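Local coordinates for hypothetical protein (PDB 4JGL) that is of unknown function but folds as a streptavidin-like beta-barrel carrying two additional alpha helices, at residues 19-24 with 45-50; 25-30 with 137-142; 86-91 with 98-103; 68-73 with 107-112. All coordinates share one frame; numbering follows the deposited sequence.

Contact 1. Residues 19-24 with 45-50; sequences NAPSGY and YGYLMP
Ala20 O sits 3.8 Å from Pro50 CD, just ahead of the place where strand 22-29 pairs with the antiparallel strand 44-49 in the streptavidin-like sheet. Pro21 comes next. Pro21 and Tyr47 run side by side in the same direction, with Pro21 CB 3.6 Å from Tyr47 CZ. The phenol is placed there by its first torsion, which sets CG opposite the backbone N (chi1 -166°). Its hydroxyl is hydrogen-bonded to Glu149 of helix 142-153.

Ser22 makes the first hydrogen-bonded pair, with Leu48. Ser22 N gives to Leu48 O at 3.0 Å, and Leu48 N returns a bond to Ser22 O at 2.8 Å. Gly23 faces Tyr47 in a non-hydrogen-bonded pair, where Gly23 CA makes a CA-H...O contact with Gly46 O. Tyr24 pairs with Gly46, and Gly46 N bonds to Tyr24 O at 2.8 Å. The Tyr24 ring lies on the same face as Ser22 and Leu48. In the conformer of Ser22 given here, Ser22 OG and Tyr24 OH are hydrogen-bonded at 2.8 Å. Leu48 CB meets the ring edge in its plane, 4.0 Å from Tyr24 CE2.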
# COMPACT_ATOMS: atom_id res chain seq x y z
N ASN A 19 -17.82 1.78 -3.57
CA ASN A 19 -16.74 1.54 -2.62
C ASN A 19 -15.75 0.50 -3.16
O ASN A 19 -15.06 -0.18 -2.39
CB ASN A 19 -17.30 1.07 -1.27
CG ASN A 19 -17.73 2.22 -0.37
OD1 ASN A 19 -17.40 3.39 -0.60
ND2 ASN A 19 -18.48 1.88 0.68
N ALA A 20 -15.68 0.38 -4.47
CA ALA A 20 -14.72 -0.55 -5.07
C ALA A 20 -13.29 -0.15 -4.66
O ALA A 20 -12.94 1.03 -4.65
CB ALA A 20 -14.84 -0.56 -6.60
N PRO A 21 -12.48 -1.13 -4.30
CA PRO A 21 -11.08 -0.84 -3.98
C PRO A 21 -10.26 -0.53 -5.23
O PRO A 21 -10.61 -0.91 -6.37
CB PRO A 21 -10.59 -2.13 -3.34
CG PRO A 21 -11.43 -3.19 -4.00
CD PRO A 21 -12.79 -2.57 -4.16
N SER A 22 -9.13 0.12 -5.00
CA SER A 22 -8.25 0.44 -6.09
C SER A 22 -6.80 0.11 -5.78
O SER A 22 -6.35 0.17 -4.64
CB SER A 22 -8.40 1.90 -6.47
OG SER A 22 -8.39 2.71 -5.31
N GLY A 23 -6.09 -0.31 -6.81
CA GLY A 23 -4.68 -0.63 -6.72
C GLY A 23 -3.79 0.42 -7.33
O GLY A 23 -4.19 1.13 -8.26
N TYR A 24 -2.57 0.48 -6.83
CA TYR A 24 -1.59 1.49 -7.22
C TYR A 24 -0.21 0.91 -7.27
O TYR A 24 0.18 0.11 -6.40
CB TYR A 24 -1.56 2.67 -6.23
CG TYR A 24 -2.90 3.31 -6.07
CD1 TYR A 24 -3.35 4.27 -6.97
CD2 TYR A 24 -3.75 2.93 -5.06
CE1 TYR A 24 -4.62 4.82 -6.86
CE2 TYR A 24 -5.02 3.44 -4.96
CZ TYR A 24 -5.44 4.42 -5.82
OH TYR A 24 -6.70 4.94 -5.73
N TYR A 45 3.52 -1.36 -3.74
CA TYR A 45 2.17 -1.52 -4.22
C TYR A 45 1.21 -1.00 -3.19
O TYR A 45 1.38 -1.27 -1.99
CB TYR A 45 1.88 -3.01 -4.47
CG TYR A 45 2.91 -3.67 -5.35
CD1 TYR A 45 4.10 -4.16 -4.83
CD2 TYR A 45 2.72 -3.70 -6.71
CE1 TYR A 45 5.05 -4.74 -5.65
CE2 TYR A 45 3.66 -4.29 -7.55
CZ TYR A 45 4.82 -4.78 -7.03
OH TYR A 45 5.77 -5.36 -7.84
N GLY A 46 0.17 -0.31 -3.63
CA GLY A 46 -0.84 0.16 -2.74
C GLY A 46 -2.23 -0.36 -3.05
O GLY A 46 -2.54 -0.66 -4.19
N TYR A 47 -3.08 -0.35 -2.03
CA TYR A 47 -4.45 -0.83 -2.17
C TYR A 47 -5.35 -0.02 -1.27
O TYR A 47 -5.20 -0.08 -0.05
CB TYR A 47 -4.51 -2.32 -1.82
CG TYR A 47 -5.75 -3.06 -2.22
CD1 TYR A 47 -6.06 -3.32 -3.54
CD2 TYR A 47 -6.59 -3.59 -1.28
CE1 TYR A 47 -7.18 -4.06 -3.89
CE2 TYR A 47 -7.71 -4.31 -1.62
CZ TYR A 47 -7.99 -4.56 -2.92
OH TYR A 47 -9.12 -5.30 -3.22
N LEU A 48 -6.24 0.74 -1.88
CA LEU A 48 -7.18 1.58 -1.13
C LEU A 48 -8.51 0.86 -1.02
O LEU A 48 -9.04 0.40 -2.03
CB LEU A 48 -7.36 2.94 -1.81
CG LEU A 48 -8.11 4.01 -1.03
CD1 LEU A 48 -7.22 4.57 0.05
CD2 LEU A 48 -8.58 5.11 -1.96
N MSE A 49 -9.03 0.75 0.20
CA MSE A 49 -10.25 -0.00 0.48
C MSE A 49 -11.28 0.89 1.15
O MSE A 49 -11.38 0.91 2.39
CB MSE A 49 -9.94 -1.15 1.40
CG MSE A 49 -8.97 -2.15 0.89
SE MSE A 49 -8.57 -3.58 2.08
CE MSE A 49 -10.14 -4.42 2.02
N PRO A 50 -12.05 1.64 0.36
CA PRO A 50 -13.02 2.55 0.96
C PRO A 50 -14.07 1.85 1.82
O PRO A 50 -14.53 2.46 2.78
CB PRO A 50 -13.66 3.21 -0.25
CG PRO A 50 -12.64 3.09 -1.36
CD PRO A 50 -11.97 1.81 -1.10

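Contact 2. Residues 25-30 with 137-142; sequences LMPAIS and YLCGDA
Met26, a selenomethionine, lies beside Leu138, and the two side chains point the same way. Met26 CB starts 3.5 Å from Tyr137 O. CG meets both Tyr137 O and Leu138 CD2. SE packs on the same methyl at 3.8 Å. The chain then bends at its last torsion (chi3 65°), which keeps the terminal CE close to Leu138 CD2, at 3.6 Å. Phe55 of strand 54-61 packs against both side chains.

The backbones run antiparallel. Leu25 and Cys139 form a hydrogen-bonded pair, with Leu25 N to Cys139 O at 2.8 Å and Cys139 N to Leu25 O at 2.9 Å. Beyond it, Met26 CA makes a CA-H...O contact with Tyr137 O. These strands, 22-29 and 135-140, are the first and last of the sheet. Their pairing closes the barrel of the streptavidin-like fold. Strand 22-29 is interrupted near Pro27, but Tyr137 N still bonds to Pro27 O at 3.0 Å.

Ile29 crosses the Tyr137 side chain at about a right angle. Its CB and CD1 both meet Tyr137 CE1, each at 3.8 Å. The Tyr137 hydroxyl is hydrogen-bonded to Ala31 O and Phe34 N, which fixes the far end of the ring. Just past the end of strand 135-140, Leu25 crosses the Asp141 side chain obliquely, its CG and CD1 against the carboxylate. Asp141 is the N-cap of helix 142-153: its OD2 accepts from Ala144 N, while Leu25 CD1 touches its OD1 at 3.6 Å.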
# COMPACT_ATOMS: atom_id res chain seq x y z
N LEU A 25 0.57 1.34 -8.27
CA LEU A 25 2.00 1.23 -8.16
C LEU A 25 2.53 2.45 -7.42
O LEU A 25 1.99 3.55 -7.55
CB LEU A 25 2.64 1.16 -9.55
CG LEU A 25 2.35 -0.13 -10.31
CD1 LEU A 25 2.89 -0.05 -11.76
CD2 LEU A 25 2.86 -1.35 -9.59
N MSE A 26 3.58 2.24 -6.63
CA MSE A 26 4.10 3.26 -5.71
C MSE A 26 5.61 3.42 -5.90
O MSE A 26 6.41 2.99 -5.05
CB MSE A 26 3.79 2.91 -4.26
CG MSE A 26 2.29 2.75 -3.97
SE MSE A 26 1.94 2.53 -2.15
CE MSE A 26 2.54 4.31 -1.53
N PRO A 27 6.01 4.05 -7.00
CA PRO A 27 7.43 4.40 -7.15
C PRO A 27 7.76 5.53 -6.16
O PRO A 27 6.89 6.30 -5.76
CB PRO A 27 7.50 4.90 -8.59
CG PRO A 27 6.16 5.46 -8.85
CD PRO A 27 5.19 4.56 -8.10
N ALA A 28 9.04 5.61 -5.79
CA ALA A 28 9.57 6.65 -4.94
C ALA A 28 10.57 7.46 -5.74
O ALA A 28 11.50 6.91 -6.30
CB ALA A 28 10.23 6.07 -3.68
N ILE A 29 10.38 8.78 -5.77
CA ILE A 29 11.15 9.70 -6.63
C ILE A 29 11.57 10.92 -5.82
O ILE A 29 10.83 11.38 -4.96
CB ILE A 29 10.27 10.14 -7.82
CG1 ILE A 29 9.80 8.91 -8.57
CG2 ILE A 29 10.99 11.11 -8.75
CD1 ILE A 29 8.76 9.17 -9.64
N SER A 30 12.78 11.44 -6.07
CA SER A 30 13.28 12.56 -5.27
C SER A 30 12.42 13.82 -5.42
O SER A 30 12.30 14.60 -4.48
CB SER A 30 14.74 12.87 -5.60
OG SER A 30 15.54 11.79 -5.22
N TYR A 137 4.60 8.04 -4.86
CA TYR A 137 3.44 8.34 -5.66
C TYR A 137 2.46 7.20 -5.61
O TYR A 137 2.82 6.06 -5.30
CB TYR A 137 3.86 8.57 -7.11
CG TYR A 137 4.64 9.85 -7.34
CD1 TYR A 137 5.94 10.00 -6.88
CD2 TYR A 137 4.08 10.92 -8.02
CE1 TYR A 137 6.66 11.16 -7.12
CE2 TYR A 137 4.80 12.07 -8.26
CZ TYR A 137 6.09 12.18 -7.82
OH TYR A 137 6.76 13.36 -8.07
N LEU A 138 1.20 7.51 -5.92
CA LEU A 138 0.18 6.48 -6.18
C LEU A 138 -0.18 6.62 -7.65
O LEU A 138 -0.76 7.62 -8.07
CB LEU A 138 -1.07 6.69 -5.32
CG LEU A 138 -0.92 6.62 -3.81
CD1 LEU A 138 -2.24 6.82 -3.11
CD2 LEU A 138 -0.32 5.33 -3.38
N CYS A 139 0.14 5.60 -8.44
CA CYS A 139 -0.19 5.51 -9.85
C CYS A 139 -1.22 4.42 -10.04
O CYS A 139 -0.94 3.25 -9.75
CB CYS A 139 1.06 5.22 -10.68
SG CYS A 139 2.40 6.42 -10.46
N GLY A 140 -2.42 4.78 -10.47
CA GLY A 140 -3.46 3.76 -10.62
C GLY A 140 -3.01 2.64 -11.53
O GLY A 140 -2.43 2.89 -12.59
N ASP A 141 -3.27 1.41 -11.13
CA ASP A 141 -2.73 0.26 -11.83
C ASP A 141 -3.58 -0.96 -11.59
O ASP A 141 -3.85 -1.30 -10.44
CB ASP A 141 -1.29 0.00 -11.37
CG ASP A 141 -0.58 -0.98 -12.25
OD1 ASP A 141 -0.21 -0.64 -13.39
OD2 ASP A 141 -0.39 -2.12 -11.81
N ALA A 142 -3.99 -1.62 -12.66
CA ALA A 142 -4.78 -2.83 -12.55
C ALA A 142 -3.96 -4.00 -12.00
O ALA A 142 -4.45 -4.75 -11.16
CB ALA A 142 -5.41 -3.19 -13.91

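Contact 3. Residues 86-91 with 98-103; sequences FVMIVP and EITIKK
Val87, Ile89, Ile99 and Ile101 share one face of this strand pair. Ile89 and Ile99 lie side by side and point the same way, with Ile89 CG2 4.1 Å from Ile99 CG1. Val87 and Ile101 run alongside each other in the same manner, through Val87 CG2 and Ile101 CG1. Val87 also meets Ile99 diagonally: its CG1 stands opposite the backbone N (chi1 -179°) and reaches Ile99 CG2 at 3.9 Å. Helix 158-165 packs on this apolar face. Leu163 touches both Val87 and Ile101, and Phe160 touches Val87.

The other face carries Phe86, Met88, Val90, Glu98, Thr100 and Lys102, and it is largely exposed. Here Met88, a selenomethionine, and Thr100 point the same way. In the conformer given, Met88 bends at its last torsion (chi3 74°), and its CE as well as its CB lies 3.7 Å from Thr100 OG1. That hydroxyl is also bound by two waters. One donates to Met88 O at 3.0 Å and lies 2.8 Å from Thr100 OG1. The other donates to Phe86 O at 3.3 Å and lies 3.2 Å from Thr100 OG1, both longer.

Three hydrogen-bonded pairs hold the backbones: Phe86 with Lys102, Met88 with Thr100, and Val90 with Glu98. Between these pairs, CA-H...O contacts link Val87 CA to Thr100 O and Ile99 CA to Met88 O. One face is wholly aliphatic and lies under helix 158-165, the other is mixed and largely exposed, in an antiparallel beta hairpin of strands 78-92 and 96-103.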
# COMPACT_ATOMS: atom_id res chain seq x y z
N PHE A 86 1.47 -4.31 10.70
CA PHE A 86 2.39 -4.80 9.68
C PHE A 86 2.27 -6.30 9.60
O PHE A 86 2.40 -7.00 10.61
CB PHE A 86 3.81 -4.39 10.04
CG PHE A 86 4.84 -4.90 9.07
CD1 PHE A 86 4.98 -4.35 7.82
CD2 PHE A 86 5.63 -5.98 9.42
CE1 PHE A 86 5.93 -4.87 6.92
CE2 PHE A 86 6.60 -6.45 8.54
CZ PHE A 86 6.71 -5.90 7.30
N VAL A 87 2.04 -6.80 8.40
CA VAL A 87 1.93 -8.21 8.13
C VAL A 87 3.10 -8.64 7.29
O VAL A 87 3.39 -8.01 6.27
CB VAL A 87 0.64 -8.54 7.38
CG1 VAL A 87 0.53 -10.04 7.11
CG2 VAL A 87 -0.57 -8.02 8.13
N MSE A 88 3.80 -9.68 7.70
CA MSE A 88 4.92 -10.22 6.95
C MSE A 88 4.53 -11.60 6.45
O MSE A 88 4.00 -12.41 7.20
CB MSE A 88 6.15 -10.25 7.86
CG MSE A 88 7.48 -10.53 7.18
SE MSE A 88 9.03 -10.14 8.37
CE MSE A 88 8.86 -11.68 9.55
N ILE A 89 4.77 -11.85 5.16
CA ILE A 89 4.41 -13.09 4.49
C ILE A 89 5.66 -13.66 3.85
O ILE A 89 6.18 -13.08 2.89
CB ILE A 89 3.31 -12.90 3.44
CG1 ILE A 89 2.10 -12.21 4.07
CG2 ILE A 89 2.93 -14.24 2.82
CD1 ILE A 89 0.90 -11.99 3.15
N VAL A 90 6.18 -14.74 4.42
CA VAL A 90 7.49 -15.25 4.06
C VAL A 90 7.35 -16.66 3.48
O VAL A 90 6.95 -17.56 4.19
CB VAL A 90 8.45 -15.29 5.28
CG1 VAL A 90 9.80 -15.83 4.87
CG2 VAL A 90 8.60 -13.90 5.87
N PRO A 91 7.70 -16.85 2.20
CA PRO A 91 7.66 -18.19 1.63
C PRO A 91 8.71 -19.11 2.22
O PRO A 91 9.83 -18.70 2.49
CB PRO A 91 7.92 -17.94 0.14
CG PRO A 91 7.56 -16.55 -0.11
CD PRO A 91 7.87 -15.80 1.17
N GLU A 98 4.87 -18.37 5.90
CA GLU A 98 4.84 -17.92 7.27
C GLU A 98 4.21 -16.53 7.31
O GLU A 98 4.73 -15.59 6.69
CB GLU A 98 6.25 -17.86 7.86
CG GLU A 98 6.96 -19.18 7.91
CD GLU A 98 8.37 -19.08 8.45
OE1 GLU A 98 8.90 -17.98 8.66
OE2 GLU A 98 8.98 -20.13 8.64
N ILE A 99 3.14 -16.38 8.07
CA ILE A 99 2.43 -15.12 8.17
C ILE A 99 2.47 -14.65 9.63
O ILE A 99 2.06 -15.38 10.54
CB ILE A 99 0.98 -15.21 7.67
CG1 ILE A 99 0.97 -15.60 6.19
CG2 ILE A 99 0.27 -13.89 7.84
CD1 ILE A 99 -0.41 -15.78 5.57
N THR A 100 3.01 -13.46 9.84
CA THR A 100 3.12 -12.88 11.17
C THR A 100 2.63 -11.45 11.14
O THR A 100 2.69 -10.78 10.10
CB THR A 100 4.54 -12.95 11.71
OG1 THR A 100 5.42 -12.24 10.86
CG2 THR A 100 5.01 -14.38 11.88
N ILE A 101 2.14 -11.00 12.29
CA ILE A 101 1.53 -9.70 12.41
C ILE A 101 2.12 -8.94 13.60
O ILE A 101 2.32 -9.54 14.66
CB ILE A 101 -0.00 -9.84 12.55
CG1 ILE A 101 -0.59 -10.66 11.39
CG2 ILE A 101 -0.65 -8.49 12.69
CD1 ILE A 101 -1.99 -11.28 11.69
N LYS A 102 2.42 -7.66 13.40
CA LYS A 102 2.96 -6.77 14.43
C LYS A 102 2.12 -5.49 14.44
O LYS A 102 1.66 -5.03 13.39
CB LYS A 102 4.42 -6.38 14.13
CG LYS A 102 5.45 -7.51 14.15
CD LYS A 102 6.19 -7.58 15.48
CE LYS A 102 7.63 -8.05 15.29
NZ LYS A 102 8.50 -7.73 16.48
N LYS A 103 1.94 -4.88 15.59
CA LYS A 103 1.37 -3.54 15.67
C LYS A 103 2.42 -2.54 15.25
O LYS A 103 3.54 -2.61 15.75
CB LYS A 103 0.94 -3.25 17.12
CG LYS A 103 0.19 -1.96 17.26
CD LYS A 103 -0.39 -1.78 18.66
CE LYS A 103 -1.28 -0.56 18.72
NZ LYS A 103 -0.55 0.69 18.31
O HOH W 1 4.94 -9.04 11.13
O HOH W 2 6.21 -13.83 8.71

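Contact 4. Residues 68-73 with 107-112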
# COMPACT_ATOMS: atom_id res chain seq x y z
N ASN A 68 2.00 -3.02 5.19
CA ASN A 68 1.47 -2.13 6.21
C ASN A 68 -0.03 -1.93 5.99
O ASN A 68 -0.46 -1.60 4.87
CB ASN A 68 2.19 -0.77 6.20
CG ASN A 68 3.48 -0.76 7.03
OD1 ASN A 68 3.60 -1.46 8.03
ND2 ASN A 68 4.46 0.05 6.61
N ILE A 69 -0.81 -2.14 7.04
CA ILE A 69 -2.23 -1.82 7.06
C ILE A 69 -2.35 -0.48 7.78
O ILE A 69 -2.06 -0.37 8.98
CB ILE A 69 -3.07 -2.86 7.80
CG1 ILE A 69 -2.95 -4.24 7.15
CG2 ILE A 69 -4.54 -2.41 7.81
CD1 ILE A 69 -3.52 -5.36 8.03
N TYR A 70 -2.70 0.54 7.02
CA TYR A 70 -3.00 1.88 7.52
C TYR A 70 -4.51 2.02 7.60
O TYR A 70 -5.23 1.49 6.75
CB TYR A 70 -2.50 2.98 6.55
CG TYR A 70 -1.00 3.13 6.47
CD1 TYR A 70 -0.20 2.37 5.62
CD2 TYR A 70 -0.37 4.11 7.21
CE1 TYR A 70 1.18 2.58 5.58
CE2 TYR A 70 0.97 4.30 7.16
CZ TYR A 70 1.76 3.53 6.37
OH TYR A 70 3.13 3.76 6.33
N THR A 71 -4.97 2.83 8.55
CA THR A 71 -6.32 3.35 8.48
C THR A 71 -6.27 4.70 7.78
O THR A 71 -5.25 5.38 7.83
CB THR A 71 -6.94 3.47 9.88
OG1 THR A 71 -6.13 4.32 10.69
CG2 THR A 71 -7.06 2.10 10.52
N TYR A 72 -7.33 5.08 7.07
CA TYR A 72 -7.32 6.37 6.40
C TYR A 72 -8.65 7.07 6.56
O TYR A 72 -9.70 6.43 6.75
CB TYR A 72 -6.94 6.29 4.91
CG TYR A 72 -8.06 5.94 3.97
CD1 TYR A 72 -8.36 4.63 3.67
CD2 TYR A 72 -8.82 6.94 3.36
CE1 TYR A 72 -9.37 4.31 2.79
CE2 TYR A 72 -9.83 6.63 2.50
CZ TYR A 72 -10.10 5.31 2.21
OH TYR A 72 -11.11 4.98 1.34
N VAL A 73 -8.57 8.38 6.44
CA VAL A 73 -9.73 9.25 6.31
C VAL A 73 -9.41 10.25 5.20
O VAL A 73 -8.25 10.52 4.90
CB VAL A 73 -10.06 9.99 7.62
CG1 VAL A 73 -10.37 8.98 8.74
CG2 VAL A 73 -8.98 10.96 8.04
N LYS A 107 5.51 6.24 16.07
CA LYS A 107 6.79 6.92 16.05
C LYS A 107 7.72 6.37 14.96
O LYS A 107 8.58 7.08 14.46
CB LYS A 107 7.46 6.77 17.41
CG LYS A 107 6.68 7.41 18.57
CD LYS A 107 7.26 7.07 19.95
CE LYS A 107 6.55 7.86 21.08
NZ LYS A 107 5.21 7.28 21.39
N ASN A 108 7.58 5.09 14.64
CA ASN A 108 8.60 4.40 13.83
C ASN A 108 8.16 3.96 12.45
O ASN A 108 8.98 3.51 11.67
CB ASN A 108 9.15 3.23 14.63
CG ASN A 108 9.88 3.68 15.88
OD1 ASN A 108 10.46 4.74 15.89
ND2 ASN A 108 9.83 2.88 16.92
N THR A 109 6.87 4.02 12.17
CA THR A 109 6.32 3.81 10.83
C THR A 109 5.80 5.15 10.31
O THR A 109 5.03 5.80 11.02
CB THR A 109 5.17 2.79 10.85
OG1 THR A 109 5.72 1.51 11.19
CG2 THR A 109 4.49 2.66 9.48
N PRO A 110 6.17 5.56 9.09
CA PRO A 110 5.72 6.86 8.62
C PRO A 110 4.22 6.91 8.35
O PRO A 110 3.63 5.92 7.90
CB PRO A 110 6.48 7.04 7.29
CG PRO A 110 6.93 5.74 6.87
CD PRO A 110 7.10 4.92 8.14
N SER A 111 3.61 8.05 8.68
CA SER A 111 2.28 8.38 8.22
C SER A 111 2.39 8.95 6.81
O SER A 111 3.48 9.35 6.37
CB SER A 111 1.59 9.36 9.16
OG SER A 111 1.42 8.80 10.45
N PHE A 112 1.29 8.94 6.09
CA PHE A 112 1.26 9.56 4.77
C PHE A 112 0.05 10.46 4.63
O PHE A 112 -1.05 10.11 5.09
CB PHE A 112 1.15 8.49 3.65
CG PHE A 112 2.41 7.69 3.43
CD1 PHE A 112 3.47 8.28 2.77
CD2 PHE A 112 2.52 6.37 3.84
CE1 PHE A 112 4.63 7.56 2.54
CE2 PHE A 112 3.68 5.67 3.63
CZ PHE A 112 4.73 6.26 2.98
O HOH W 3 4.83 -0.98 10.46
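Tyr70 gives its hydroxyl proton to Pro110 O, at 2.7 Å from Tyr70 OH. The bond lies in the carbonyl plane, and the oxygen sits at the edge of the Tyr70 ring, near the ring plane. Phe112 approaches the same ring in an offset edge-to-face stack. Its edge is turned toward the face of Tyr70, with the ring planes at 61°. Phe112 CE2 comes within 3.4 Å of Tyr70 OH, and Phe112 CD2 lies 3.9 Å from Tyr70 CZ. Thr109 adds a methyl: its CG2 is 3.6 Å from Tyr70 OH. The phenol oxygen is thus bonded to one carbonyl and packed by carbons of Thr109 and Phe112.

A little further out, Asn68 and Thr109 meet from opposite directions. Thr109 CG2 stands opposite the backbone N, and OG1 takes the position beside it (chi1 -67°). In the conformer of Asn68 given, the methyl meets Asn68 ND2, while the hydroxyl meets a water. That water donates to Asn68 OD1 at 2.8 Å and is 2.7 Å from Thr109 OG1.

The outer shell sets these groups in place. Phe55 of strand 54-61 packs on Tyr70, and the rings of Phe112 and Phe114 meet at a shallow angle. Backbone bonds from Asn68 to Lys57 and from Tyr70 to Phe55 keep strand 64-75 in the sheet. Here a tyrosine hydroxyl bonds to a loop carbonyl, joining strand 64-75 of the streptavidin-like barrel to the connection that leads from strand 96-103 into strand 112-116.

Overall arrangement
Contacts 1 and 2 share strand 22-29, which pairs with a different strand in each. Gly23 O and Asp141 N probably hydrogen-bond between them. Contact 2 is buried, and contact 1 partly so. Contact 3 is a surface hairpin, its centre about 23 Å from that of contact 2 and across the chain's centre. Contact 4 is partly buried and touches contact 1 through Tyr72 and contact 3 through Asn68 and Ile69. Backbone ladders dominate contacts 1 to 3, whereas contact 4 relies on one phenol bond and an aromatic stack. Waters bridge the segments in contacts 3 and 4. Both 3 and 4 lie within the chain closed by contact 2.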